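Local coordinates for terminal oxygenase component of carbazole 1,9a-dioxygenase (Nocardioides aromaticivorans, PDB 3GCF), which dioxygenates carbazole at the 1 and 9a positions, using a mononuclear iron that probably receives electrons from ferredoxin through a Rieske [2Fe-2S] cluster, at residues G184-T187 against T188-F191; P292-E295 against T296-E299; G310-D313 against V314-E318; Q344-Y348 against G349-G353. One frame throughout, in Å; residues are numbered along the deposited sequence.

Interaction 1 (G184-T187 against T188-F191); sequences GFDT and THIF. With FE2 (Fe (II) ion), chain P.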
loop_
_atom_site.group_PDB
_atom_site.type_symbol
_atom_site.label_atom_id
_atom_site.label_comp_id
_atom_site.label_asym_id
_atom_site.label_seq_id
_atom_site.Cartn_x
_atom_site.Cartn_y
_atom_site.Cartn_z
ATOM N N GLY A 184 20.208 19.824 1.050
ATOM C CA GLY A 184 21.402 20.196 0.312
ATOM C C GLY A 184 21.951 21.518 0.820
ATOM O O GLY A 184 23.154 21.660 1.013
ATOM N N PHE A 185 21.057 22.474 1.058
ATOM C CA PHE A 185 21.415 23.817 1.526
ATOM C C PHE A 185 21.326 23.914 3.052
ATOM O O PHE A 185 20.633 24.781 3.587
ATOM C CB PHE A 185 20.455 24.829 0.886
ATOM C CG PHE A 185 20.901 26.258 0.993
ATOM C CD1 PHE A 185 22.167 26.643 0.563
ATOM C CD2 PHE A 185 20.046 27.227 1.507
ATOM C CE1 PHE A 185 22.574 27.969 0.645
ATOM C CE2 PHE A 185 20.445 28.559 1.592
ATOM C CZ PHE A 185 21.709 28.931 1.160
ATOM N N ASP A 186 22.033 23.027 3.745
ATOM C CA ASP A 186 22.018 22.981 5.205
ATOM C C ASP A 186 23.475 22.909 5.645
ATOM O O ASP A 186 24.155 21.928 5.357
ATOM C CB ASP A 186 21.251 21.734 5.651
ATOM C CG ASP A 186 21.084 21.648 7.148
ATOM O OD1 ASP A 186 22.076 21.860 7.875
ATOM O OD2 ASP A 186 19.958 21.348 7.598
ATOM N N THR A 187 23.950 23.935 6.350
ATOM C CA THR A 187 25.354 23.987 6.752
ATOM C C THR A 187 25.793 23.211 7.998
ATOM O O THR A 187 26.991 23.139 8.287
ATOM C CB THR A 187 25.833 25.455 6.892
ATOM O OG1 THR A 187 25.208 26.060 8.027
ATOM C CG2 THR A 187 25.467 26.253 5.645
ATOM N N THR A 188 24.852 22.630 8.735
ATOM C CA THR A 188 25.232 21.854 9.912
ATOM C C THR A 188 24.830 20.377 9.827
ATOM O O THR A 188 25.199 19.583 10.689
ATOM C CB THR A 188 24.668 22.472 11.221
ATOM O OG1 THR A 188 23.236 22.495 11.179
ATOM C CG2 THR A 188 25.194 23.887 11.400
ATOM N N HIS A 189 24.094 19.997 8.785
ATOM C CA HIS A 189 23.693 18.602 8.643
ATOM C C HIS A 189 24.906 17.730 8.292
ATOM O O HIS A 189 24.850 16.503 8.407
ATOM C CB HIS A 189 22.637 18.441 7.536
ATOM C CG HIS A 189 23.218 18.147 6.185
ATOM N ND1 HIS A 189 23.804 19.114 5.395
ATOM C CD2 HIS A 189 23.347 16.980 5.506
ATOM C CE1 HIS A 189 24.267 18.556 4.289
ATOM N NE2 HIS A 189 24.002 17.262 4.333
ATOM N N ILE A 190 26.001 18.361 7.868
ATOM C CA ILE A 190 27.189 17.616 7.463
ATOM C C ILE A 190 27.776 16.759 8.572
ATOM O O ILE A 190 28.669 15.936 8.339
ATOM C CB ILE A 190 28.278 18.549 6.882
ATOM C CG1 ILE A 190 28.765 19.540 7.937
ATOM C CG2 ILE A 190 27.717 19.271 5.649
ATOM C CD1 ILE A 190 29.813 20.516 7.406
ATOM N N PHE A 191 27.259 16.958 9.778
ATOM C CA PHE A 191 27.664 16.179 10.938
ATOM C C PHE A 191 27.474 14.698 10.579
ATOM O O PHE A 191 28.352 13.872 10.826
ATOM C CB PHE A 191 26.766 16.556 12.127
ATOM C CG PHE A 191 26.893 15.644 13.319
ATOM C CD1 PHE A 191 28.072 15.592 14.057
ATOM C CD2 PHE A 191 25.817 14.853 13.720
ATOM C CE1 PHE A 191 28.179 14.767 15.180
ATOM C CE2 PHE A 191 25.912 14.019 14.847
ATOM C CZ PHE A 191 27.095 13.978 15.576
HETATM FE FE FE2 P . 24.507 15.970 2.727
HETATM O O HOH W 1 21.427 23.887 9.490
HETATM O O HOH W 2 25.947 16.997 1.637
HETATM O O HOH W 3 23.256 17.173 1.694
#

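Interaction 2 (P292-E295 against T296-E299); sequences PISE and TQHE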
loop_
_atom_site.group_PDB
_atom_site.type_symbol
_atom_site.label_atom_id
_atom_site.label_comp_id
_atom_site.label_asym_id
_atom_site.label_seq_id
_atom_site.Cartn_x
_atom_site.Cartn_y
_atom_site.Cartn_z
ATOM N N PRO A 292 10.458 17.697 -8.353
ATOM C CA PRO A 292 9.318 16.960 -7.804
ATOM C C PRO A 292 8.807 15.907 -8.791
ATOM O O PRO A 292 8.733 16.155 -9.993
ATOM C CB PRO A 292 8.272 18.056 -7.564
ATOM C CG PRO A 292 9.082 19.313 -7.453
ATOM C CD PRO A 292 10.139 19.127 -8.500
ATOM N N ILE A 293 8.487 14.725 -8.275
ATOM C CA ILE A 293 7.934 13.656 -9.092
ATOM C C ILE A 293 6.454 13.679 -8.733
ATOM O O ILE A 293 5.588 13.795 -9.598
ATOM C CB ILE A 293 8.543 12.293 -8.731
ATOM C CG1 ILE A 293 9.991 12.231 -9.231
ATOM C CG2 ILE A 293 7.707 11.165 -9.336
ATOM C CD1 ILE A 293 10.761 11.014 -8.767
ATOM N N SER A 294 6.185 13.596 -7.436
ATOM C CA SER A 294 4.831 13.642 -6.907
ATOM C C SER A 294 4.899 14.511 -5.656
ATOM O O SER A 294 5.886 15.212 -5.431
ATOM C CB SER A 294 4.342 12.239 -6.543
ATOM O OG SER A 294 5.115 11.692 -5.489
ATOM N N GLU A 295 3.857 14.473 -4.842
ATOM C CA GLU A 295 3.841 15.273 -3.629
ATOM C C GLU A 295 4.798 14.715 -2.576
ATOM O O GLU A 295 5.215 15.434 -1.666
ATOM C CB GLU A 295 2.417 15.335 -3.052
ATOM C CG GLU A 295 1.430 16.184 -3.860
ATOM C CD GLU A 295 0.813 15.452 -5.060
ATOM O OE1 GLU A 295 1.242 14.317 -5.391
ATOM O OE2 GLU A 295 -0.113 16.029 -5.676
ATOM N N THR A 296 5.161 13.443 -2.710
ATOM C CA THR A 296 6.037 12.799 -1.733
ATOM C C THR A 296 7.333 12.230 -2.305
ATOM O O THR A 296 8.046 11.496 -1.617
ATOM C CB THR A 296 5.295 11.640 -1.026
ATOM O OG1 THR A 296 5.090 10.570 -1.958
ATOM C CG2 THR A 296 3.936 12.106 -0.509
ATOM N N GLN A 297 7.650 12.571 -3.551
ATOM C CA GLN A 297 8.852 12.044 -4.186
ATOM C C GLN A 297 9.543 13.067 -5.075
ATOM O O GLN A 297 8.907 13.995 -5.573
ATOM C CB GLN A 297 8.488 10.817 -5.032
ATOM C CG GLN A 297 7.708 9.742 -4.285
ATOM C CD GLN A 297 7.084 8.705 -5.217
ATOM O OE1 GLN A 297 6.243 9.034 -6.054
ATOM N NE2 GLN A 297 7.494 7.452 -5.071
ATOM N N HIS A 298 10.852 12.912 -5.259
ATOM C CA HIS A 298 11.578 13.812 -6.143
ATOM C C HIS A 298 12.735 13.104 -6.813
ATOM O O HIS A 298 13.172 12.042 -6.365
ATOM C CB HIS A 298 12.074 15.079 -5.413
ATOM C CG HIS A 298 13.157 14.841 -4.407
ATOM N ND1 HIS A 298 12.897 14.479 -3.102
ATOM C CD2 HIS A 298 14.501 14.984 -4.495
ATOM C CE1 HIS A 298 14.033 14.416 -2.428
ATOM N NE2 HIS A 298 15.021 14.719 -3.249
ATOM N N GLU A 299 13.208 13.687 -7.910
ATOM C CA GLU A 299 14.325 13.119 -8.644
ATOM C C GLU A 299 15.549 13.937 -8.269
ATOM O O GLU A 299 15.610 15.146 -8.518
ATOM C CB GLU A 299 14.085 13.196 -10.152
ATOM C CG GLU A 299 15.122 12.435 -10.969
ATOM C CD GLU A 299 14.955 10.920 -10.886
ATOM O OE1 GLU A 299 14.062 10.446 -10.151
ATOM O OE2 GLU A 299 15.719 10.199 -11.564
#

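Interaction 3 (G310-D313 against V314-E318); sequences GPED and VKTFE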
loop_
_atom_site.group_PDB
_atom_site.type_symbol
_atom_site.label_atom_id
_atom_site.label_comp_id
_atom_site.label_asym_id
_atom_site.label_seq_id
_atom_site.Cartn_x
_atom_site.Cartn_y
_atom_site.Cartn_z
ATOM N N GLY A 310 40.453 21.138 -23.444
ATOM C CA GLY A 310 40.366 20.436 -24.711
ATOM C C GLY A 310 39.782 19.042 -24.593
ATOM O O GLY A 310 39.475 18.584 -23.493
ATOM N N PRO A 311 39.626 18.332 -25.719
ATOM C CA PRO A 311 39.068 16.977 -25.722
ATOM C C PRO A 311 39.793 16.007 -24.788
ATOM O O PRO A 311 39.194 15.063 -24.281
ATOM C CB PRO A 311 39.164 16.567 -27.193
ATOM C CG PRO A 311 40.361 17.336 -27.680
ATOM C CD PRO A 311 40.134 18.692 -27.055
ATOM N N GLU A 312 41.077 16.243 -24.553
ATOM C CA GLU A 312 41.833 15.366 -23.671
ATOM C C GLU A 312 41.415 15.546 -22.211
ATOM O O GLU A 312 41.288 14.567 -21.479
ATOM C CB GLU A 312 43.332 15.612 -23.824
ATOM C CG GLU A 312 44.182 14.584 -23.107
ATOM C CD GLU A 312 43.708 13.160 -23.367
ATOM O OE1 GLU A 312 43.541 12.794 -24.554
ATOM O OE2 GLU A 312 43.503 12.408 -22.384
ATOM N N ASP A 313 41.207 16.790 -21.783
ATOM C CA ASP A 313 40.777 17.031 -20.409
ATOM C C ASP A 313 39.395 16.406 -20.204
ATOM O O ASP A 313 39.104 15.861 -19.137
ATOM C CB ASP A 313 40.704 18.530 -20.093
ATOM C CG ASP A 313 42.073 19.178 -19.981
ATOM O OD1 ASP A 313 43.040 18.481 -19.613
ATOM O OD2 ASP A 313 42.178 20.394 -20.240
ATOM N N VAL A 314 38.549 16.494 -21.228
ATOM C CA VAL A 314 37.207 15.922 -21.161
ATOM C C VAL A 314 37.327 14.423 -20.917
ATOM O O VAL A 314 36.652 13.873 -20.046
ATOM C CB VAL A 314 36.418 16.150 -22.478
ATOM C CG1 VAL A 314 35.088 15.407 -22.432
ATOM C CG2 VAL A 314 36.174 17.632 -22.692
ATOM N N LYS A 315 38.194 13.769 -21.686
ATOM C CA LYS A 315 38.401 12.330 -21.553
ATOM C C LYS A 315 38.924 11.946 -20.180
ATOM O O LYS A 315 38.487 10.955 -19.602
ATOM C CB LYS A 315 39.360 11.823 -22.634
ATOM C CG LYS A 315 38.644 11.228 -23.828
ATOM C CD LYS A 315 37.543 12.164 -24.315
ATOM C CE LYS A 315 36.475 11.415 -25.092
ATOM N NZ LYS A 315 35.294 12.290 -25.351
ATOM N N THR A 316 39.859 12.731 -19.662
ATOM C CA THR A 316 40.431 12.463 -18.351
ATOM C C THR A 316 39.346 12.585 -17.284
ATOM O O THR A 316 39.302 11.789 -16.350
ATOM C CB THR A 316 41.584 13.441 -18.049
ATOM O OG1 THR A 316 42.634 13.230 -19.000
ATOM C CG2 THR A 316 42.132 13.229 -16.642
ATOM N N PHE A 317 38.468 13.576 -17.430
ATOM C CA PHE A 317 37.376 13.776 -16.480
ATOM C C PHE A 317 36.403 12.599 -16.545
ATOM O O PHE A 317 36.044 12.018 -15.520
ATOM C CB PHE A 317 36.644 15.089 -16.783
ATOM C CG PHE A 317 35.481 15.374 -15.861
ATOM C CD1 PHE A 317 35.541 15.043 -14.508
ATOM C CD2 PHE A 317 34.336 16.004 -16.346
ATOM C CE1 PHE A 317 34.473 15.336 -13.651
ATOM C CE2 PHE A 317 33.268 16.300 -15.508
ATOM C CZ PHE A 317 33.336 15.967 -14.152
ATOM N N GLU A 318 35.986 12.237 -17.753
ATOM C CA GLU A 318 35.063 11.125 -17.918
ATOM C C GLU A 318 35.626 9.849 -17.297
ATOM O O GLU A 318 34.889 9.078 -16.687
ATOM C CB GLU A 318 34.753 10.903 -19.398
ATOM C CG GLU A 318 34.235 12.148 -20.088
ATOM C CD GLU A 318 33.922 11.930 -21.554
ATOM O OE1 GLU A 318 34.746 11.302 -22.252
ATOM O OE2 GLU A 318 32.856 12.401 -22.010
#

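Interaction 4 (Q344-Y348 against G349-G353); sequences QQEFY and GERDG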
loop_
_atom_site.group_PDB
_atom_site.type_symbol
_atom_site.label_atom_id
_atom_site.label_comp_id
_atom_site.label_asym_id
_atom_site.label_seq_id
_atom_site.Cartn_x
_atom_site.Cartn_y
_atom_site.Cartn_z
ATOM N N GLN A 344 12.494 12.549 7.120
ATOM C CA GLN A 344 11.751 13.777 7.411
ATOM C C GLN A 344 10.371 13.806 6.762
ATOM O O GLN A 344 9.525 14.618 7.134
ATOM C CB GLN A 344 12.533 15.004 6.903
ATOM C CG GLN A 344 13.905 15.211 7.525
ATOM C CD GLN A 344 14.701 16.323 6.842
ATOM O OE1 GLN A 344 14.317 17.492 6.868
ATOM N NE2 GLN A 344 15.816 15.954 6.224
ATOM N N GLN A 345 10.154 12.929 5.787
ATOM C CA GLN A 345 8.899 12.890 5.042
ATOM C C GLN A 345 7.620 12.838 5.878
ATOM O O GLN A 345 6.691 13.608 5.635
ATOM C CB GLN A 345 8.927 11.725 4.045
ATOM C CG GLN A 345 7.706 11.630 3.125
ATOM C CD GLN A 345 7.370 12.946 2.445
ATOM O OE1 GLN A 345 8.258 13.726 2.096
ATOM N NE2 GLN A 345 6.079 13.192 2.240
ATOM N N GLU A 346 7.559 11.945 6.860
ATOM C CA GLU A 346 6.354 11.848 7.680
ATOM C C GLU A 346 6.066 13.135 8.452
ATOM O O GLU A 346 4.950 13.664 8.406
ATOM C CB GLU A 346 6.458 10.688 8.674
ATOM C CG GLU A 346 5.233 10.575 9.578
ATOM C CD GLU A 346 5.399 9.546 10.685
ATOM O OE1 GLU A 346 5.418 8.329 10.384
ATOM O OE2 GLU A 346 5.515 9.957 11.862
ATOM N N PHE A 347 7.072 13.627 9.166
ATOM C CA PHE A 347 6.927 14.844 9.958
ATOM C C PHE A 347 6.405 16.012 9.125
ATOM O O PHE A 347 5.373 16.607 9.448
ATOM C CB PHE A 347 8.276 15.216 10.587
ATOM C CG PHE A 347 8.234 16.454 11.447
ATOM C CD1 PHE A 347 7.389 16.526 12.551
ATOM C CD2 PHE A 347 9.072 17.531 11.177
ATOM C CE1 PHE A 347 7.380 17.656 13.379
ATOM C CE2 PHE A 347 9.075 18.668 11.998
ATOM C CZ PHE A 347 8.226 18.728 13.101
ATOM N N TYR A 348 7.126 16.339 8.057
ATOM C CA TYR A 348 6.753 17.450 7.183
ATOM C C TYR A 348 5.599 17.136 6.239
ATOM O O TYR A 348 4.745 17.987 5.990
ATOM C CB TYR A 348 7.968 17.897 6.359
ATOM C CG TYR A 348 8.972 18.709 7.147
ATOM C CD1 TYR A 348 8.779 20.080 7.357
ATOM C CD2 TYR A 348 10.099 18.104 7.715
ATOM C CE1 TYR A 348 9.684 20.828 8.112
ATOM C CE2 TYR A 348 11.006 18.840 8.474
ATOM C CZ TYR A 348 10.792 20.200 8.667
ATOM O OH TYR A 348 11.677 20.928 9.420
ATOM N N GLY A 349 5.571 15.915 5.717
ATOM C CA GLY A 349 4.530 15.549 4.777
ATOM C C GLY A 349 3.181 15.178 5.357
ATOM O O GLY A 349 2.157 15.419 4.726
ATOM N N GLU A 350 3.172 14.606 6.558
ATOM C CA GLU A 350 1.928 14.175 7.183
ATOM C C GLU A 350 1.606 14.827 8.522
ATOM O O GLU A 350 0.444 14.900 8.907
ATOM C CB GLU A 350 1.954 12.659 7.388
ATOM C CG GLU A 350 2.244 11.852 6.141
ATOM C CD GLU A 350 2.484 10.384 6.456
ATOM O OE1 GLU A 350 3.382 10.086 7.279
ATOM O OE2 GLU A 350 1.778 9.524 5.882
ATOM N N ARG A 351 2.619 15.291 9.244
ATOM C CA ARG A 351 2.357 15.879 10.547
ATOM C C ARG A 351 2.578 17.372 10.678
ATOM O O ARG A 351 2.956 17.864 11.738
ATOM C CB ARG A 351 3.142 15.122 11.618
ATOM C CG ARG A 351 2.615 13.712 11.820
ATOM C CD ARG A 351 3.348 12.973 12.918
ATOM N NE ARG A 351 2.669 11.729 13.283
ATOM C CZ ARG A 351 2.378 10.748 12.429
ATOM N NH1 ARG A 351 2.700 10.856 11.145
ATOM N NH2 ARG A 351 1.770 9.650 12.862
ATOM N N ASP A 352 2.337 18.093 9.593
ATOM C CA ASP A 352 2.462 19.543 9.596
ATOM C C ASP A 352 3.780 20.048 10.192
ATOM O O ASP A 352 3.807 21.019 10.953
ATOM C CB ASP A 352 1.266 20.128 10.354
ATOM C CG ASP A 352 1.165 21.622 10.217
ATOM O OD1 ASP A 352 1.526 22.151 9.141
ATOM O OD2 ASP A 352 0.709 22.266 11.183
ATOM N N GLY A 353 4.872 19.386 9.832
ATOM C CA GLY A 353 6.167 19.786 10.339
ATOM C C GLY A 353 6.531 21.216 9.986
ATOM O O GLY A 353 7.321 21.841 10.690
#

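Interaction 1 (G184-T187 against T188-F191)
Asp-186 and Thr-188 meet in an Asx turn that leads into His-189, a ligand of the mononuclear iron. The Thr-188 N-H reaches Asp-186 OD1 at 3.0 Å, nearly in line with the C-O bond. The His-189 N-H reaches the same oxygen at 2.9 Å, from above the carboxylate plane. A water also donates to OD1 and accepts from Thr-188 OG1. The Asp-186 carboxylate and the His-189 ring are turned 69° apart. CG of Asp-186 is anti to the backbone N (chi1 -176°), which brings OD1 within reach of both amides.

The other oxygen, OD2, bonds to NE2 of His-99 of the second subunit, a ligand of the Rieske cluster there. This is the bridging aspartate of Rieske oxygenases, consistent with an electron path between subunits. With an alanine here, the two amides and that histidine would probably lose their acceptor, and the bridge to the second subunit with it.

Thr-187 packs beside Thr-188, its OG1 4.0 Å from Thr-188 CG2. The same OG1 is hydrogen-bonded to Phe-210 O. His-193 and Asp-337 complete the two-histidine, one-carboxylate site. The backbone of Asp-186 helps to fix the ring's rotation: His-189 ND1 donates in its ring plane to Asp-186 O at 2.8 Å and 158°, while His-189 NE2 binds the iron at 2.1 Å.

Interaction 2 (P292-E295 against T296-E299)
Ser-294 and Gln-297 face each other across a tight turn, and their polar ends join. Ser-294 OG donates to Gln-297 OE1 at 2.9 Å, tilted only 15° from the plane of the amide carbonyl. The serine hydroxyl sits between its own backbone N and carbonyl carbon (chi1 64°). From there it also accepts the Thr-296 N-H at 3.3 Å. That second bond closes an ST turn, so one hydroxyl ties the chain at two points. The Gln-297 side chain runs on extended beyond CG, and its amide is held at both ends: NE2 donates to OE1 of Gln-174.

Ile-293 crosses Gln-297 at a slant, with the two CB atoms 4.0 Å apart. The far end of the isoleucine lies along the next residues instead. Its CD1 rests 3.5 Å from the carbonyl carbon of His-298, and it also touches Glu-299 OE1; that carboxylate is hydrogen-bonded to Thr-172 OG1 and salt-bridged to Arg-170.

The segment holds the turn and the adjoining strand ends of a beta hairpin formed by strands 285-292 and 298-307 of the catalytic-domain sheet. Pro-292 and His-298 form an antiparallel non-hydrogen-bonded pair, with CA atoms 4.2 Å apart and diverging side chains. Both pack on Trp-177, and His-298 ND1 is hydrogen-bonded to Ser-175 O. Next to this pair, Gln-297 O takes the Ile-293 N-H at 2.8 Å and almost straight (171°). The Ser-294 N-H adds a weak bond to the same oxygen at 3.3 Å.

Interaction 3 (G310-D313 against V314-E318)
Thr-316 OG1 lies anti to its carbonyl carbon and beside its backbone N (chi1 -63°), which turns the hydroxyl back toward Glu-312 one turn earlier. It donates to Glu-312 O at 3.1 Å. The Thr-316 N-H reaches the same oxygen at 3.0 Å. The two donors come from opposite faces of the carbonyl plane, so this oxygen is gripped by two bonds. The Glu-312 side chain bends at its second torsion (chi2 46°) and leans forward along the helix. This brings OE2 to 3.6 Å from Thr-316 OG1, the two side chains crossing at a slant.

Lys-315 is also bent at its second torsion. Its aliphatic part lies beside the Pro-311 carbonyl, with CD 3.3 Å from Pro-311 O. The chain runs back toward the helix start, and Lys-315 NZ meets Glu-318 OE1 at 3.3 Å, a salt bridge whose hydrogen bond is weak.

Val-314 sets CG2 3.5 Å from Gly-310 O. That oxygen accepts the Val-314 N-H at 3.2 Å. Lys-315 N to Pro-311 O and Phe-317 N to Asp-313 O continue the same pattern. Asp-313 OD2 accepts from Glu-309 N, just before the cap, and so ties the incoming chain to the first turn.

The side chains of Val-314 and Phe-317 turn to the sheet, on His-165 and on Leu-167 and Leu-304. Glu-312, Lys-315 and Thr-316 are exposed. This is the amphipathic N-terminal start of an alpha helix, with Gly-310 as N-cap and Pro-311 in the first turn. It opens helix 311-331, which lies on the antiparallel sheet of the Bet v 1-like catalytic domain.

Interaction 4 (Q344-Y348 against G349-G353)
Near the C-terminal end of helix 335-350, Glu-346 and Arg-351 form a salt bridge on the outer side. Glu-346 OE2 lies 3.0 Å from Arg-351 NH1, but over one face of the guanidinium. No N-H points at it, so charge alone joins them. The carboxylate and guanidinium planes are 33° apart. Glu-350 adds a like charge, its OE1 4.1 Å from Glu-346 OE1. The arginine probably offsets part of that repulsion. Glu-346 is the acid of the salt bridge, and a glutamine in its place would probably leave Arg-351 without its counter-charge and the guanidinium freer to turn.

The backbone here is the unwinding last turn of an alpha helix. Glu-346 O accepts the Glu-350 N-H at 2.7 Å and, in its carbonyl plane, the Arg-351 N-H at 3.0 Å. Asp-352 takes a left-handed conformation and turns the chain back. The Gly-353 N-H then reaches Phe-347 O at 2.8 Å.

The turn lays Gly-353 CA on the centre of the Phe-347 ring, 3.6 Å from the centroid: a CH-pi contact. The phenylalanine has CG anti to its backbone N (chi1 -179°), which carries the ring under the glycine. Tyr-348 CE1 also touches Gly-353 O, at 3.6 Å. Phe-347 and Tyr-348 both pack on Arg-78 of the second subunit, a residue of its Rieske cluster pocket.

All four contacts lie in the catalytic part of the chain. Interaction 1 holds the iron ligand. Interaction 4 lies beside it, nearest atoms about 7 Å apart. The side chain of Gln-344 is about 9 Å from the Fe (II) ion. Both meet the second subunit around its Rieske cluster ligands and pocket, so they share the face where the two metal centres approach. Interaction 2 touches interaction 4 directly, with Thr-296 CG2 3.7 Å from Gln-345 NE2. Its His-298 side chain is about 11 Å from the iron. Interaction 3 stands apart, its centre about 32 Å from that of interaction 1 and 44 Å from that of interaction 4. Strand 298-307, which starts in interaction 2, is followed in the chain by the helix of interaction 3.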